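Local atomic coordinates of putative pectin lyase (PDB entry 7CHU), a protein that serves as the tailspike of a thermophilic bacteriophage and probably recognises or cleaves polysaccharide on the host surface. Residues S295-P298 against G299-N303; Y344-T347 against G348-N352; T314-N318 against C319-Q323. All coordinates share one frame; numbering follows the deposited sequence.

The three contacts lie in neighbouring coils of the parallel beta-helix of the tailspike. Along the chain the order is interaction 1, interaction 3, interaction 2. Interaction 1 sits in the loop between strands 288-290 and 307-309. Interaction 3 is the bend between strands 315-317 and 320-324. Interaction 2 is the turn between strands 342-346 and 351-353. Centres of interactions 2 and 3 are about 12 Å apart, and their strands 342-346 and 320-324 pair in parallel. The centre of interaction 1 is about 13 Å from that of interaction 2. Leu297 packs on Asn345 and Thr347, and Gln323 lies against Ala296 and Asn301, so the surface loop is packed onto the coils.

Interaction 1: residues S295-P298 against G299-N303; sequences SALP and GNNPN
The carbonyl oxygen of Pro298 is gripped twice by Asn301. The backbone N of Asn301 donates to Pro298 O at 2.9 Å, with an N-H...O angle of 157°. The side-chain amide adds a second bond of the same length, from Asn301 ND2 to Pro298 O. The two donors come from opposite faces of the carbonyl plane. ND2 stands well above that plane, 46° out of it, while the backbone N is tilted less. With chi1 at -64°, Asn301 CG lies beside its own backbone N, and the amide folds back over the turn. The amide is held from its other end too. Asn301 OD1 accepts from the backbone N of Asp293, so both ends of this buried group are engaged and its rotation is fixed. Asn301 ND2 lies 3.1 Å from Ala296 O.

Leu297 meets the same amide with a methyl group: its CD1 is 3.9 Å from Asn301 ND2, and the two side chains cross at about a right angle. The peptide bond between Leu297 and Pro298 is cis, which bends the chain sharply just before the turn. Gly299 follows with a positive phi. The Gly299 CA makes a C-H...O contact with Ala296 O at 3.5 Å. Asp293 also takes the N-H of Asn300 on its carboxylate, tying the loop to its own beginning. The whole is a type II' beta turn from Pro298 to Asn301, set in a surface loop between coils of the beta-helix.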
loop_
_atom_site.group_PDB
_atom_site.type_symbol
_atom_site.label_atom_id
_atom_site.label_comp_id
_atom_site.label_asym_id
_atom_site.label_seq_id
_atom_site.Cartn_x
_atom_site.Cartn_y
_atom_site.Cartn_z
ATOM N N SER A 295 8.136 28.449 2.925
ATOM C CA SER A 295 8.759 29.634 2.334
ATOM C C SER A 295 10.278 29.630 2.492
ATOM O O SER A 295 10.986 30.176 1.639
ATOM C CB SER A 295 8.167 30.903 2.962
ATOM O OG SER A 295 8.695 31.130 4.261
ATOM N N ALA A 296 10.798 29.012 3.549
ATOM C CA ALA A 296 12.222 29.071 3.858
ATOM C C ALA A 296 12.583 27.926 4.791
ATOM O O ALA A 296 11.761 27.455 5.580
ATOM C CB ALA A 296 12.603 30.402 4.510
ATOM N N LEU A 297 13.842 27.505 4.709
ATOM C CA LEU A 297 14.399 26.506 5.609
ATOM C C LEU A 297 15.697 27.080 6.162
ATOM O O LEU A 297 16.568 27.481 5.376
ATOM C CB LEU A 297 14.628 25.194 4.859
ATOM C CG LEU A 297 15.023 23.995 5.708
ATOM C CD1 LEU A 297 13.854 23.519 6.572
ATOM C CD2 LEU A 297 15.529 22.889 4.790
ATOM N N PRO A 298 15.878 27.178 7.482
ATOM C CA PRO A 298 15.055 26.773 8.626
ATOM C C PRO A 298 13.688 27.430 8.653
ATOM O O PRO A 298 12.721 26.759 9.016
ATOM C CB PRO A 298 15.885 27.232 9.840
ATOM C CG PRO A 298 17.257 27.375 9.334
ATOM C CD PRO A 298 17.126 27.824 7.920
ATOM N N GLY A 299 13.620 28.704 8.253
ATOM C CA GLY A 299 12.385 29.462 8.360
ATOM C C GLY A 299 11.730 29.277 9.717
ATOM O O GLY A 299 12.389 29.291 10.758
ATOM N N ASN A 300 10.411 29.075 9.705
ATOM C CA ASN A 300 9.615 28.873 10.911
ATOM C C ASN A 300 9.489 27.393 11.282
ATOM O O ASN A 300 8.583 27.014 12.032
ATOM C CB ASN A 300 8.227 29.497 10.706
ATOM C CG ASN A 300 7.406 29.563 11.981
ATOM O OD1 ASN A 300 6.177 29.393 11.954
ATOM N ND2 ASN A 300 8.075 29.803 13.109
ATOM N N ASN A 301 10.336 26.551 10.733
ATOM C CA ASN A 301 10.122 25.128 10.926
ATOM C C ASN A 301 10.776 24.664 12.217
ATOM O O ASN A 301 11.910 25.051 12.516
ATOM C CB ASN A 301 10.684 24.333 9.747
ATOM C CG ASN A 301 9.969 24.644 8.450
ATOM O OD1 ASN A 301 8.842 24.166 8.227
ATOM N ND2 ASN A 301 10.604 25.452 7.583
ATOM N N PRO A 302 10.088 23.836 12.996
ATOM C CA PRO A 302 10.642 23.442 14.297
ATOM C C PRO A 302 11.882 22.585 14.122
ATOM O O PRO A 302 11.976 21.764 13.203
ATOM C CB PRO A 302 9.496 22.661 14.960
ATOM C CG PRO A 302 8.619 22.197 13.804
ATOM C CD PRO A 302 8.747 23.277 12.746
ATOM N N ASN A 303 12.846 22.802 15.016
ATOM C CA ASN A 303 14.117 22.085 15.013
ATOM C C ASN A 303 13.902 20.735 15.686
ATOM O O ASN A 303 14.199 20.534 16.863
ATOM C CB ASN A 303 15.192 22.908 15.719
ATOM C CG ASN A 303 16.568 22.259 15.672
ATOM O OD1 ASN A 303 16.759 21.194 15.079
ATOM N ND2 ASN A 303 17.534 22.902 16.320
#

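Interaction 2: residues Y344-T347 against G348-N352; sequences YNCT and GYFVN
Cys346 packs against Phe350 across a turn between two strands of the parallel beta-helix. Strand 342-346 ends here and strand 351-353 begins. The tight part is on the inner side. Cys346 SG lies at the edge of the Phe350 ring, 79° off the ring normal and 4.9 Å from its centroid, as a sulfur-aromatic contact. The nearest ring atom is Phe350 CD1, 3.6 Å from Cys346 SG. With chi1 at 65°, the sulfur sits between the backbone N and the carbonyl carbon of its own residue. This turns it towards the inside of the turn. Phe343 meets the Phe350 ring with nearly parallel planes, and Phe328 and Cys324 touch Cys346.

The outer side is looser. Thr347 and Tyr349 are partly exposed, and their CB atoms point away from the other half of the turn. No hydrogen bond joins the two halves. The turn is fastened to the preceding coil instead. Asp327 accepts from the backbone N of Tyr349 and from Asn352 ND2, one on each carboxylate oxygen. The sulfur also lies close to the backbone of the turn, with Cys346 SG 3.3 Å from Gly348 O and 3.6 Å from Tyr349 O.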
loop_
_atom_site.group_PDB
_atom_site.type_symbol
_atom_site.label_atom_id
_atom_site.label_comp_id
_atom_site.label_asym_id
_atom_site.label_seq_id
_atom_site.Cartn_x
_atom_site.Cartn_y
_atom_site.Cartn_z
ATOM N N TYR A 344 12.580 15.672 0.361
ATOM C CA TYR A 344 12.861 16.945 -0.297
ATOM C C TYR A 344 13.055 18.049 0.739
ATOM O O TYR A 344 12.085 18.520 1.339
ATOM C CB TYR A 344 11.750 17.314 -1.282
ATOM C CG TYR A 344 12.125 18.455 -2.188
ATOM C CD1 TYR A 344 12.861 18.234 -3.355
ATOM C CD2 TYR A 344 11.754 19.755 -1.879
ATOM C CE1 TYR A 344 13.205 19.290 -4.191
ATOM C CE2 TYR A 344 12.094 20.810 -2.706
ATOM C CZ TYR A 344 12.815 20.569 -3.862
ATOM O OH TYR A 344 13.174 21.613 -4.679
ATOM N N ASN A 345 14.311 18.473 0.912
ATOM C CA ASN A 345 14.697 19.694 1.615
ATOM C C ASN A 345 14.701 19.539 3.128
ATOM O O ASN A 345 13.695 19.815 3.789
ATOM C CB ASN A 345 13.809 20.877 1.229
ATOM C CG ASN A 345 14.544 22.191 1.323
ATOM O OD1 ASN A 345 15.762 22.235 1.151
ATOM N ND2 ASN A 345 13.824 23.263 1.615
ATOM N N CYS A 346 15.844 19.140 3.691
ATOM C CA CYS A 346 16.028 19.158 5.134
ATOM C C CYS A 346 17.413 19.712 5.475
ATOM O O CYS A 346 18.294 19.832 4.619
ATOM C CB CYS A 346 15.861 17.770 5.734
ATOM S SG CYS A 346 17.160 16.598 5.171
ATOM N N THR A 347 17.587 20.069 6.738
ATOM C CA THR A 347 18.848 20.630 7.199
ATOM C C THR A 347 19.832 19.556 7.654
ATOM O O THR A 347 21.030 19.829 7.704
ATOM C CB THR A 347 18.592 21.633 8.338
ATOM O OG1 THR A 347 18.083 20.948 9.483
ATOM C CG2 THR A 347 17.569 22.665 7.935
ATOM N N GLY A 348 19.366 18.339 7.951
ATOM C CA GLY A 348 20.247 17.241 8.318
ATOM C C GLY A 348 20.355 16.169 7.252
ATOM O O GLY A 348 20.335 16.470 6.055
ATOM N N TYR A 349 20.467 14.910 7.667
ATOM C CA TYR A 349 20.387 13.782 6.756
ATOM C C TYR A 349 18.930 13.448 6.454
ATOM O O TYR A 349 18.032 13.745 7.247
ATOM C CB TYR A 349 21.056 12.555 7.361
ATOM C CG TYR A 349 22.484 12.791 7.766
ATOM C CD1 TYR A 349 23.502 12.681 6.833
ATOM C CD2 TYR A 349 22.824 13.103 9.097
ATOM C CE1 TYR A 349 24.834 12.870 7.190
ATOM C CE2 TYR A 349 24.162 13.301 9.473
ATOM C CZ TYR A 349 25.152 13.190 8.507
ATOM O OH TYR A 349 26.474 13.379 8.840
ATOM N N PHE A 350 18.704 12.809 5.295
ATOM C CA PHE A 350 17.405 12.191 5.059
ATOM C C PHE A 350 17.151 11.128 6.115
ATOM O O PHE A 350 16.079 11.093 6.726
ATOM C CB PHE A 350 17.308 11.562 3.664
ATOM C CG PHE A 350 17.427 12.551 2.523
ATOM C CD1 PHE A 350 17.179 13.904 2.713
ATOM C CD2 PHE A 350 17.792 12.107 1.252
ATOM C CE1 PHE A 350 17.303 14.800 1.663
ATOM C CE2 PHE A 350 17.908 12.991 0.188
ATOM C CZ PHE A 350 17.669 14.343 0.392
ATOM N N VAL A 351 18.143 10.259 6.343
ATOM C CA VAL A 351 18.069 9.161 7.313
ATOM C C VAL A 351 19.356 9.186 8.129
ATOM O O VAL A 351 20.447 8.970 7.587
ATOM C CB VAL A 351 17.887 7.783 6.647
ATOM C CG1 VAL A 351 17.841 6.679 7.683
ATOM C CG2 VAL A 351 16.593 7.713 5.770
ATOM N N ASN A 352 19.229 9.450 9.428
ATOM C CA ASN A 352 20.360 9.544 10.345
ATOM C C ASN A 352 20.328 8.291 11.211
ATOM O O ASN A 352 19.501 8.180 12.115
ATOM C CB ASN A 352 20.269 10.817 11.177
ATOM C CG ASN A 352 21.539 11.083 11.992
ATOM O OD1 ASN A 352 22.466 10.272 11.985
ATOM N ND2 ASN A 352 21.572 12.220 12.694
#

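Interaction 3: residues T314-N318 against C319-Q323; sequences TYVMN and CYFYQ
Val316, Cys319 and Phe321 meet inside the bend that joins two strands of a parallel beta-helix coil, 315-317 and 320-324. The apolar contacts carry the bend. Val316 CG1 touches Cys319 SG at 3.7 Å. Cys319 SG lies 3.4 Å from Met317 O. The same Val316 methyl reaches the edge of the Phe321 ring, near its plane, with Val316 CG1 4.1 Å from Phe321 CE1. It can serve both because CG1 stands anti to the backbone N, at chi1 -174°. Stacking continues along the helix axis, where the Phe321 ring lies on Phe289 of the coil before and meets Phe343 of the coil after. Met317 packs on Asn318 of the third subunit, so the corner takes part in the trimer interface.

The backbone makes the corner at Asn318. Its phi of 42° and psi of 56° are those of a left-handed turn residue. No clear hydrogen bond crosses the corner.

One polar contact runs outward. Asn318 CB points away from the strand that follows, and Asn318 ND2 bonds to Gln283 OE1 of the second subunit.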
loop_
_atom_site.group_PDB
_atom_site.type_symbol
_atom_site.label_atom_id
_atom_site.label_comp_id
_atom_site.label_asym_id
_atom_site.label_seq_id
_atom_site.Cartn_x
_atom_site.Cartn_y
_atom_site.Cartn_z
ATOM N N THR A 314 10.709 -1.093 12.077
ATOM C CA THR A 314 9.672 -0.215 11.567
ATOM C C THR A 314 9.696 -0.247 10.046
ATOM O O THR A 314 10.769 -0.320 9.430
ATOM C CB THR A 314 9.890 1.220 12.070
ATOM O OG1 THR A 314 10.154 1.188 13.478
ATOM C CG2 THR A 314 8.673 2.110 11.798
ATOM N N TYR A 315 8.523 -0.175 9.439
ATOM C CA TYR A 315 8.408 -0.213 7.984
ATOM C C TYR A 315 7.942 1.162 7.523
ATOM O O TYR A 315 6.809 1.560 7.810
ATOM C CB TYR A 315 7.419 -1.284 7.528
ATOM C CG TYR A 315 7.644 -2.692 8.063
ATOM C CD1 TYR A 315 7.426 -2.984 9.403
ATOM C CD2 TYR A 315 8.025 -3.738 7.210
ATOM C CE1 TYR A 315 7.582 -4.267 9.890
ATOM C CE2 TYR A 315 8.189 -5.030 7.683
ATOM C CZ TYR A 315 7.962 -5.285 9.039
ATOM O OH TYR A 315 8.099 -6.560 9.535
ATOM N N VAL A 316 8.811 1.896 6.844
ATOM C CA VAL A 316 8.440 3.195 6.297
ATOM C C VAL A 316 8.386 3.027 4.779
ATOM O O VAL A 316 9.407 3.145 4.083
ATOM C CB VAL A 316 9.419 4.299 6.733
ATOM C CG1 VAL A 316 8.940 5.662 6.275
ATOM C CG2 VAL A 316 9.625 4.271 8.284
ATOM N N MET A 317 7.184 2.746 4.269
ATOM C CA MET A 317 6.963 2.321 2.895
ATOM C C MET A 317 6.340 3.442 2.075
ATOM O O MET A 317 5.253 3.933 2.404
ATOM C CB MET A 317 6.067 1.082 2.841
ATOM C CG MET A 317 6.506 -0.044 3.758
ATOM S SD MET A 317 8.119 -0.739 3.316
ATOM C CE MET A 317 7.778 -1.418 1.683
ATOM N N ASN A 318 7.013 3.801 0.985
ATOM C CA ASN A 318 6.546 4.802 0.022
ATOM C C ASN A 318 5.933 6.012 0.737
ATOM O O ASN A 318 4.787 6.407 0.517
ATOM C CB ASN A 318 5.580 4.191 -1.029
ATOM C CG ASN A 318 4.591 3.162 -0.452
ATOM O OD1 ASN A 318 4.964 2.032 -0.081
ATOM N ND2 ASN A 318 3.315 3.536 -0.419
ATOM N N CYS A 319 6.733 6.606 1.618
ATOM C CA CYS A 319 6.297 7.808 2.306
ATOM C C CYS A 319 6.964 9.032 1.710
ATOM O O CYS A 319 8.039 8.963 1.096
ATOM C CB CYS A 319 6.558 7.733 3.819
ATOM S SG CYS A 319 5.637 6.416 4.679
ATOM N N TYR A 320 6.300 10.162 1.912
ATOM C CA TYR A 320 6.675 11.453 1.356
ATOM C C TYR A 320 7.139 12.360 2.494
ATOM O O TYR A 320 6.391 12.588 3.457
ATOM C CB TYR A 320 5.475 12.058 0.621
ATOM C CG TYR A 320 5.530 13.559 0.383
ATOM C CD1 TYR A 320 6.552 14.145 -0.366
ATOM C CD2 TYR A 320 4.539 14.381 0.898
ATOM C CE1 TYR A 320 6.581 15.518 -0.587
ATOM C CE2 TYR A 320 4.555 15.730 0.691
ATOM C CZ TYR A 320 5.570 16.294 -0.044
ATOM O OH TYR A 320 5.534 17.647 -0.208
ATOM N N PHE A 321 8.373 12.856 2.392
ATOM C CA PHE A 321 8.965 13.749 3.379
ATOM C C PHE A 321 9.323 15.063 2.707
ATOM O O PHE A 321 9.974 15.058 1.652
ATOM C CB PHE A 321 10.233 13.137 3.988
ATOM C CG PHE A 321 9.967 11.959 4.892
ATOM C CD1 PHE A 321 9.799 10.677 4.357
ATOM C CD2 PHE A 321 9.889 12.137 6.271
ATOM C CE1 PHE A 321 9.540 9.585 5.186
ATOM C CE2 PHE A 321 9.639 11.048 7.119
ATOM C CZ PHE A 321 9.476 9.775 6.581
ATOM N N TYR A 322 8.937 16.183 3.322
ATOM C CA TYR A 322 9.230 17.484 2.730
ATOM C C TYR A 322 9.402 18.540 3.814
ATOM O O TYR A 322 8.595 18.610 4.747
ATOM C CB TYR A 322 8.118 17.895 1.749
ATOM C CG TYR A 322 8.128 19.358 1.390
ATOM C CD1 TYR A 322 9.139 19.890 0.614
ATOM C CD2 TYR A 322 7.140 20.207 1.855
ATOM C CE1 TYR A 322 9.154 21.235 0.297
ATOM C CE2 TYR A 322 7.141 21.540 1.547
ATOM C CZ TYR A 322 8.145 22.051 0.760
ATOM O OH TYR A 322 8.149 23.392 0.469
ATOM N N GLN A 323 10.462 19.347 3.683
ATOM C CA GLN A 323 10.677 20.564 4.460
ATOM C C GLN A 323 10.826 20.299 5.962
ATOM O O GLN A 323 9.856 20.410 6.722
ATOM C CB GLN A 323 9.541 21.554 4.198
ATOM C CG GLN A 323 9.836 23.013 4.581
ATOM C CD GLN A 323 10.693 23.748 3.536
ATOM O OE1 GLN A 323 11.287 23.124 2.658
ATOM N NE2 GLN A 323 10.788 25.070 3.661
#